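Local structure of heme oxygenase 1 (Synechocystis sp., 1WE1) at residues S99-R108 / D194-E205. The protein catalyses the oxygen-dependent opening of the heme ring to biliverdin IXalpha, releasing iron and carbon monoxide, probably a key step toward the antenna chromophores. Residues are numbered along the deposited sequence; the frame is centred on the assembly and turned at random.
Sequences SAAGQAYVDR and DAFAMNMKMFNE. With HEM (protoporphyrin IX containing Fe), chain H.
The Tyr105 ring fits as a knob into the hole formed by Ala195, Met198, Asn199 and Met202 of segment 194-205, which runs antiparallel to helix 100-108 at 162°. Its CG lies anti to the backbone N (chi1 -158°), which carries the ring across. Met198 CB covers one ring face, 4.2 Å from the centroid, in a CH-pi contact, while Met202 CE comes in at the rim, 3.5 Å from Tyr105 CD2. Beyond the ring, Met198 CE packs 3.7 Å from Arg108 CG. Ala101 CB packs on Met202 CG and Lys201 CG, each 4.0 Å away. The Asn199 amide stands perpendicular to the ring, and its ND2 donates to Tyr105 OH (3.1 Å) and to Ala195 O. With an alanine at Asn199, the tyrosine hydroxyl would probably lose this donor and the ring edge its in-plane amide neighbour. Near the N-terminus of helix 100-108, Glu205 OE1 accepts from Ala101 N (2.8 Å). At the far end of the contact, Arg108 NH2 pairs chiefly with Glu191, and also bridges to Asp194 OD2 (3.3 Å), in the guanidinium plane. In the all-helical heme oxygenase fold, this pair brings Asn199 CB to the heme vinyl carbon CBB (3.7 Å), with helices 36-59 and 120-146 packing against Tyr105.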
ATOM      1  N   SER A  99      -7.236  12.577   0.569  1.00 42.56           N
ATOM      2  CA  SER A  99      -8.350  12.619   1.516  1.00 41.86           C
ATOM      3  C   SER A  99      -7.837  12.794   2.958  1.00 41.73           C
ATOM      4  O   SER A  99      -6.630  12.711   3.216  1.00 42.81           O
ATOM      5  CB  SER A  99      -9.155  11.331   1.438  1.00 40.23           C
ATOM      6  OG  SER A  99      -8.446  10.291   2.076  1.00 43.08           O
ATOM      7  N   ALA A 100      -8.753  13.019   3.900  1.00 40.19           N
ATOM      8  CA  ALA A 100      -8.360  13.191   5.298  1.00 38.45           C
ATOM      9  C   ALA A 100      -7.641  11.950   5.829  1.00 37.07           C
ATOM     10  O   ALA A 100      -6.616  12.072   6.480  1.00 37.28           O
ATOM     11  CB  ALA A 100      -9.577  13.509   6.172  1.00 34.46           C
ATOM     12  N   ALA A 101      -8.169  10.763   5.553  1.00 37.96           N
ATOM     13  CA  ALA A 101      -7.527   9.539   6.028  1.00 40.91           C
ATOM     14  C   ALA A 101      -6.152   9.420   5.394  1.00 42.69           C
ATOM     15  O   ALA A 101      -5.177   9.035   6.051  1.00 43.13           O
ATOM     16  CB  ALA A 101      -8.355   8.332   5.670  1.00 41.33           C
ATOM     17  N   GLY A 102      -6.077   9.763   4.114  1.00 42.50           N
ATOM     18  CA  GLY A 102      -4.810   9.694   3.422  1.00 42.31           C
ATOM     19  C   GLY A 102      -3.813  10.650   4.039  1.00 42.29           C
ATOM     20  O   GLY A 102      -2.631  10.343   4.134  1.00 41.59           O
ATOM     21  N   GLN A 103      -4.285  11.820   4.458  1.00 42.72           N
ATOM     22  CA  GLN A 103      -3.399  12.809   5.062  1.00 41.32           C
ATOM     23  C   GLN A 103      -2.913  12.299   6.414  1.00 40.61           C
ATOM     24  O   GLN A 103      -1.739  12.459   6.762  1.00 40.60           O
ATOM     25  CB  GLN A 103      -4.125  14.148   5.228  1.00 41.15           C
ATOM     26  CG  GLN A 103      -3.251  15.263   5.795  1.00 43.40           C
ATOM     27  CD  GLN A 103      -2.063  15.598   4.904  1.00 48.00           C
ATOM     28  OE1 GLN A 103      -2.228  16.124   3.798  1.00 49.77           O
ATOM     29  NE2 GLN A 103      -0.856  15.294   5.383  1.00 47.80           N
ATOM     30  N   ALA A 104      -3.817  11.685   7.171  1.00 37.55           N
ATOM     31  CA  ALA A 104      -3.459  11.142   8.472  1.00 38.66           C
ATOM     32  C   ALA A 104      -2.368  10.088   8.254  1.00 39.35           C
ATOM     33  O   ALA A 104      -1.404  10.004   9.014  1.00 39.86           O
ATOM     34  CB  ALA A 104      -4.686  10.519   9.147  1.00 34.62           C
ATOM     35  N   TYR A 105      -2.528   9.291   7.204  1.00 39.48           N
ATOM     36  CA  TYR A 105      -1.553   8.265   6.882  1.00 40.14           C
ATOM     37  C   TYR A 105      -0.188   8.935   6.675  1.00 39.99           C
ATOM     38  O   TYR A 105       0.778   8.609   7.358  1.00 39.90           O
ATOM     39  CB  TYR A 105      -1.971   7.525   5.610  1.00 39.40           C
ATOM     40  CG  TYR A 105      -1.368   6.142   5.453  1.00 41.62           C
ATOM     41  CD1 TYR A 105      -0.102   5.833   5.977  1.00 42.35           C
ATOM     42  CD2 TYR A 105      -2.047   5.146   4.752  1.00 41.65           C
ATOM     43  CE1 TYR A 105       0.465   4.560   5.798  1.00 40.83           C
ATOM     44  CE2 TYR A 105      -1.490   3.876   4.567  1.00 41.82           C
ATOM     45  CZ  TYR A 105      -0.235   3.592   5.089  1.00 41.84           C
ATOM     46  OH  TYR A 105       0.316   2.345   4.873  1.00 42.20           O
ATOM     47  N   VAL A 106      -0.125   9.871   5.730  1.00 39.23           N
ATOM     48  CA  VAL A 106       1.108  10.596   5.422  1.00 39.75           C
ATOM     49  C   VAL A 106       1.686  11.234   6.671  1.00 41.69           C
ATOM     50  O   VAL A 106       2.904  11.240   6.871  1.00 41.84           O
ATOM     51  CB  VAL A 106       0.858  11.730   4.382  1.00 39.63           C
ATOM     52  CG1 VAL A 106       2.014  12.731   4.386  1.00 37.58           C
ATOM     53  CG2 VAL A 106       0.687  11.143   3.011  1.00 37.69           C
ATOM     54  N   ASP A 107       0.798  11.792   7.491  1.00 43.83           N
ATOM     55  CA  ASP A 107       1.190  12.451   8.737  1.00 45.32           C
ATOM     56  C   ASP A 107       1.928  11.493   9.669  1.00 45.32           C
ATOM     57  O   ASP A 107       2.960  11.846  10.237  1.00 44.54           O
ATOM     58  CB  ASP A 107      -0.046  13.026   9.443  1.00 46.70           C
ATOM     59  CG  ASP A 107      -0.541  14.327   8.812  1.00 48.58           C
ATOM     60  OD1 ASP A 107      -1.637  14.787   9.187  1.00 48.89           O
ATOM     61  OD2 ASP A 107       0.162  14.900   7.953  1.00 50.06           O
ATOM     62  N   ARG A 108       1.405  10.280   9.821  1.00 45.57           N
ATOM     63  CA  ARG A 108       2.047   9.303  10.681  1.00 47.48           C
ATOM     64  C   ARG A 108       3.444   8.931  10.181  1.00 47.81           C
ATOM     65  O   ARG A 108       4.383   8.830  10.971  1.00 47.85           O
ATOM     66  CB  ARG A 108       1.196   8.038  10.797  1.00 47.59           C
ATOM     67  CG  ARG A 108       1.939   6.880  11.473  1.00 49.97           C
ATOM     68  CD  ARG A 108       2.356   7.244  12.891  1.00 51.36           C
ATOM     69  NE  ARG A 108       1.182   7.464  13.723  1.00 54.49           N
ATOM     70  CZ  ARG A 108       0.519   6.504  14.363  1.00 57.19           C
ATOM     71  NH1 ARG A 108      -0.553   6.812  15.084  1.00 59.53           N
ATOM     72  NH2 ARG A 108       0.943   5.243  14.320  1.00 55.95           N
ATOM     73  N   ASP A 194      -1.139  -0.660  13.129  1.00 50.02           N
ATOM     74  CA  ASP A 194      -1.624   0.711  13.045  1.00 51.60           C
ATOM     75  C   ASP A 194      -1.778   1.072  11.565  1.00 50.01           C
ATOM     76  O   ASP A 194      -2.820   1.585  11.147  1.00 49.65           O
ATOM     77  CB  ASP A 194      -0.639   1.686  13.708  1.00 55.61           C
ATOM     78  CG  ASP A 194      -0.906   1.883  15.192  1.00 59.64           C
ATOM     79  OD1 ASP A 194      -0.919   0.887  15.944  1.00 63.65           O
ATOM     80  OD2 ASP A 194      -1.101   3.046  15.611  1.00 64.23           O
ATOM     81  N   ALA A 195      -0.734   0.798  10.783  1.00 45.93           N
ATOM     82  CA  ALA A 195      -0.749   1.090   9.358  1.00 44.38           C
ATOM     83  C   ALA A 195      -1.917   0.386   8.681  1.00 42.61           C
ATOM     84  O   ALA A 195      -2.604   0.978   7.858  1.00 42.93           O
ATOM     85  CB  ALA A 195       0.561   0.664   8.717  1.00 45.01           C
ATOM     86  N   PHE A 196      -2.148  -0.874   9.026  1.00 39.49           N
ATOM     87  CA  PHE A 196      -3.260  -1.592   8.429  1.00 40.10           C
ATOM     88  C   PHE A 196      -4.545  -0.795   8.637  1.00 40.72           C
ATOM     89  O   PHE A 196      -5.326  -0.604   7.705  1.00 40.85           O
ATOM     90  CB  PHE A 196      -3.443  -2.974   9.063  1.00 37.35           C
ATOM     91  CG  PHE A 196      -2.761  -4.078   8.325  1.00 37.87           C
ATOM     92  CD1 PHE A 196      -1.391  -4.288   8.458  1.00 39.08           C
ATOM     93  CD2 PHE A 196      -3.490  -4.933   7.508  1.00 38.02           C
ATOM     94  CE1 PHE A 196      -0.763  -5.335   7.788  1.00 38.00           C
ATOM     95  CE2 PHE A 196      -2.866  -5.981   6.833  1.00 37.73           C
ATOM     96  CZ  PHE A 196      -1.501  -6.178   6.977  1.00 37.21           C
ATOM     97  N   ALA A 197      -4.761  -0.338   9.866  1.00 39.93           N
ATOM     98  CA  ALA A 197      -5.960   0.414  10.182  1.00 40.26           C
ATOM     99  C   ALA A 197      -6.041   1.664   9.312  1.00 41.13           C
ATOM    100  O   ALA A 197      -7.121   2.053   8.881  1.00 42.49           O
ATOM    101  CB  ALA A 197      -5.970   0.789  11.648  1.00 37.45           C
ATOM    102  N   MET A 198      -4.901   2.287   9.048  1.00 40.57           N
ATOM    103  CA  MET A 198      -4.883   3.487   8.227  1.00 41.86           C
ATOM    104  C   MET A 198      -5.248   3.218   6.761  1.00 42.31           C
ATOM    105  O   MET A 198      -5.802   4.079   6.078  1.00 39.73           O
ATOM    106  CB  MET A 198      -3.522   4.159   8.331  1.00 42.16           C
ATOM    107  CG  MET A 198      -3.282   4.706   9.712  1.00 46.07           C
ATOM    108  SD  MET A 198      -1.785   5.671   9.863  1.00 51.62           S
ATOM    109  CE  MET A 198      -0.581   4.374  10.295  1.00 50.84           C
ATOM    110  N   ASN A 199      -4.932   2.019   6.285  1.00 41.72           N
ATOM    111  CA  ASN A 199      -5.268   1.643   4.925  1.00 42.39           C
ATOM    112  C   ASN A 199      -6.765   1.401   4.913  1.00 42.48           C
ATOM    113  O   ASN A 199      -7.482   1.853   4.024  1.00 43.14           O
ATOM    114  CB  ASN A 199      -4.525   0.365   4.531  1.00 40.85           C
ATOM    115  CG  ASN A 199      -3.109   0.636   4.118  1.00 40.07           C
ATOM    116  OD1 ASN A 199      -2.858   1.035   2.992  1.00 43.56           O
ATOM    117  ND2 ASN A 199      -2.174   0.450   5.033  1.00 40.96           N
ATOM    118  N   MET A 200      -7.229   0.696   5.933  1.00 42.27           N
ATOM    119  CA  MET A 200      -8.630   0.377   6.052  1.00 41.56           C
ATOM    120  C   MET A 200      -9.497   1.626   6.126  1.00 43.23           C
ATOM    121  O   MET A 200     -10.618   1.632   5.619  1.00 44.05           O
ATOM    122  CB  MET A 200      -8.854  -0.509   7.272  1.00 40.51           C
ATOM    123  CG  MET A 200      -8.227  -1.882   7.143  1.00 39.50           C
ATOM    124  SD  MET A 200      -8.944  -3.087   8.274  1.00 40.26           S
ATOM    125  CE  MET A 200      -7.770  -3.012   9.657  1.00 37.51           C
ATOM    126  N   LYS A 201      -8.988   2.692   6.734  1.00 43.77           N
ATOM    127  CA  LYS A 201      -9.780   3.905   6.830  1.00 44.05           C
ATOM    128  C   LYS A 201      -9.919   4.577   5.457  1.00 43.34           C
ATOM    129  O   LYS A 201     -10.950   5.183   5.155  1.00 41.37           O
ATOM    130  CB  LYS A 201      -9.182   4.868   7.863  1.00 46.53           C
ATOM    131  CG  LYS A 201     -10.186   5.933   8.282  1.00 51.41           C
ATOM    132  CD  LYS A 201      -9.794   6.675   9.547  1.00 56.30           C
ATOM    133  CE  LYS A 201     -10.870   7.705   9.903  1.00 56.81           C
ATOM    134  NZ  LYS A 201     -10.728   8.238  11.294  1.00 59.79           N
ATOM    135  N   MET A 202      -8.887   4.468   4.623  1.00 42.43           N
ATOM    136  CA  MET A 202      -8.961   5.039   3.284  1.00 40.40           C
ATOM    137  C   MET A 202     -10.047   4.303   2.479  1.00 40.63           C
ATOM    138  O   MET A 202     -10.813   4.926   1.734  1.00 38.89           O
ATOM    139  CB  MET A 202      -7.611   4.927   2.574  1.00 37.11           C
ATOM    140  CG  MET A 202      -6.555   5.863   3.129  1.00 38.28           C
ATOM    141  SD  MET A 202      -5.001   5.925   2.181  1.00 43.45           S
ATOM    142  CE  MET A 202      -4.410   4.235   2.373  1.00 40.78           C
ATOM    143  N   PHE A 203     -10.116   2.982   2.646  1.00 40.48           N
ATOM    144  CA  PHE A 203     -11.102   2.162   1.943  1.00 40.44           C
ATOM    145  C   PHE A 203     -12.519   2.534   2.356  1.00 42.77           C
ATOM    146  O   PHE A 203     -13.408   2.681   1.513  1.00 42.91           O
ATOM    147  CB  PHE A 203     -10.908   0.674   2.235  1.00 39.24           C
ATOM    148  CG  PHE A 203      -9.580   0.123   1.809  1.00 38.68           C
ATOM    149  CD1 PHE A 203      -8.860   0.696   0.766  1.00 38.90           C
ATOM    150  CD2 PHE A 203      -9.072  -1.024   2.425  1.00 39.58           C
ATOM    151  CE1 PHE A 203      -7.649   0.133   0.337  1.00 41.43           C
ATOM    152  CE2 PHE A 203      -7.862  -1.603   2.010  1.00 39.09           C
ATOM    153  CZ  PHE A 203      -7.147  -1.026   0.964  1.00 40.12           C
ATOM    154  N   ASN A 204     -12.734   2.661   3.662  1.00 44.09           N
ATOM    155  CA  ASN A 204     -14.050   3.021   4.177  1.00 44.97           C
ATOM    156  C   ASN A 204     -14.518   4.389   3.650  1.00 44.66           C
ATOM    157  O   ASN A 204     -15.715   4.602   3.447  1.00 44.09           O
ATOM    158  CB  ASN A 204     -14.042   3.014   5.708  1.00 45.05           C
ATOM    159  CG  ASN A 204     -14.055   1.612   6.278  1.00 47.21           C
ATOM    160  OD1 ASN A 204     -14.829   0.757   5.832  1.00 47.17           O
ATOM    161  ND2 ASN A 204     -13.208   1.365   7.277  1.00 48.82           N
ATOM    162  N   GLU A 205     -13.571   5.301   3.426  1.00 43.08           N
ATOM    163  CA  GLU A 205     -13.882   6.630   2.898  1.00 43.47           C
ATOM    164  C   GLU A 205     -14.508   6.520   1.509  1.00 43.39           C
ATOM    165  O   GLU A 205     -15.203   7.428   1.051  1.00 44.20           O
ATOM    166  CB  GLU A 205     -12.618   7.478   2.765  1.00 41.26           C
ATOM    167  CG  GLU A 205     -12.243   8.292   3.966  1.00 44.18           C
ATOM    168  CD  GLU A 205     -10.982   9.100   3.718  1.00 47.95           C
ATOM    169  OE1 GLU A 205     -10.669   9.996   4.531  1.00 49.29           O
ATOM    170  OE2 GLU A 205     -10.292   8.829   2.708  1.00 49.12           O
TER
HETATM  171  CHA HEM H 300       0.116 -10.945   2.306  1.00 50.55           C
HETATM  172  CHB HEM H 300      -0.485  -6.253   3.321  1.00 46.77           C
HETATM  173  CHC HEM H 300      -5.047  -6.663   1.716  1.00 48.70           C
HETATM  174  CHD HEM H 300      -3.796 -10.687  -0.576  1.00 51.06           C
HETATM  175  C1A HEM H 300       0.343  -9.669   2.867  1.00 48.65           C
HETATM  176  C2A HEM H 300       1.490  -9.266   3.666  1.00 48.54           C
HETATM  177  C3A HEM H 300       1.296  -7.953   3.994  1.00 48.00           C
HETATM  178  C4A HEM H 300       0.052  -7.542   3.326  1.00 47.97           C
HETATM  179  CMA HEM H 300       2.153  -7.059   4.838  1.00 44.47           C
HETATM  180  CAA HEM H 300       2.692 -10.133   4.004  1.00 46.32           C
HETATM  181  CBA HEM H 300       2.465 -11.185   5.117  1.00 46.58           C
HETATM  182  CGA HEM H 300       3.606 -11.967   5.429  1.00 47.74           C
HETATM  183  O1A HEM H 300       4.249 -11.625   6.498  1.00 46.01           O
HETATM  184  O2A HEM H 300       3.996 -12.925   4.732  1.00 47.50           O
HETATM  185  C1B HEM H 300      -1.818  -5.947   3.003  1.00 46.77           C
HETATM  186  C2B HEM H 300      -2.478  -4.679   3.313  1.00 46.22           C
HETATM  187  C3B HEM H 300      -3.743  -4.770   2.810  1.00 47.44           C
HETATM  188  C4B HEM H 300      -3.871  -6.122   2.269  1.00 46.89           C
HETATM  189  CMB HEM H 300      -1.817  -3.526   4.025  1.00 44.17           C
HETATM  190  CAB HEM H 300      -4.824  -3.709   2.737  1.00 45.90           C
HETATM  191  CBB HEM H 300      -5.345  -3.232   4.119  1.00 47.21           C
HETATM  192  C1C HEM H 300      -5.096  -7.747   0.877  1.00 49.09           C
HETATM  193  C2C HEM H 300      -6.204  -8.096   0.000  1.00 51.87           C
HETATM  194  C3C HEM H 300      -5.928  -9.338  -0.445  1.00 52.66           C
HETATM  195  C4C HEM H 300      -4.550  -9.618  -0.111  1.00 50.91           C
HETATM  196  CMC HEM H 300      -7.387  -7.196  -0.303  1.00 48.94           C
HETATM  197  CAC HEM H 300      -6.884 -10.301  -1.152  1.00 52.37           C
HETATM  198  CBC HEM H 300      -6.820 -10.116  -2.695  1.00 54.90           C
HETATM  199  C1D HEM H 300      -2.578 -11.133  -0.006  1.00 53.11           C
HETATM  200  C2D HEM H 300      -1.919 -12.389  -0.358  1.00 52.48           C
HETATM  201  C3D HEM H 300      -0.803 -12.440   0.413  1.00 53.72           C
HETATM  202  C4D HEM H 300      -0.813 -11.237   1.282  1.00 50.68           C
HETATM  203  CMD HEM H 300      -2.467 -13.347  -1.366  1.00 50.54           C
HETATM  204  CAD HEM H 300       0.296 -13.475   0.465  1.00 56.87           C
HETATM  205  CBD HEM H 300       0.066 -14.548   1.621  1.00 62.38           C
HETATM  206  CGD HEM H 300       1.207 -15.348   1.866  1.00 67.00           C
HETATM  207  O1D HEM H 300       2.379 -14.814   1.904  1.00 70.02           O
HETATM  208  O2D HEM H 300       1.089 -16.593   2.056  1.00 67.47           O
HETATM  209  NA  HEM H 300      -0.526  -8.619   2.688  1.00 49.14           N
HETATM  210  NB  HEM H 300      -2.673  -6.813   2.360  1.00 46.81           N
HETATM  211  NC  HEM H 300      -4.054  -8.684   0.762  1.00 50.37           N
HETATM  212  ND  HEM H 300      -1.857 -10.440   0.963  1.00 50.15           N
HETATM  213 FE   HEM H 300      -2.273  -8.655   1.705  1.00 47.18          FE
HETATM  214  O   HOH W   1      -5.579   6.547   7.382  1.00 37.54           O
HETATM  215  O   HOH W   2      -1.406  -7.927   0.305  1.00 47.27           O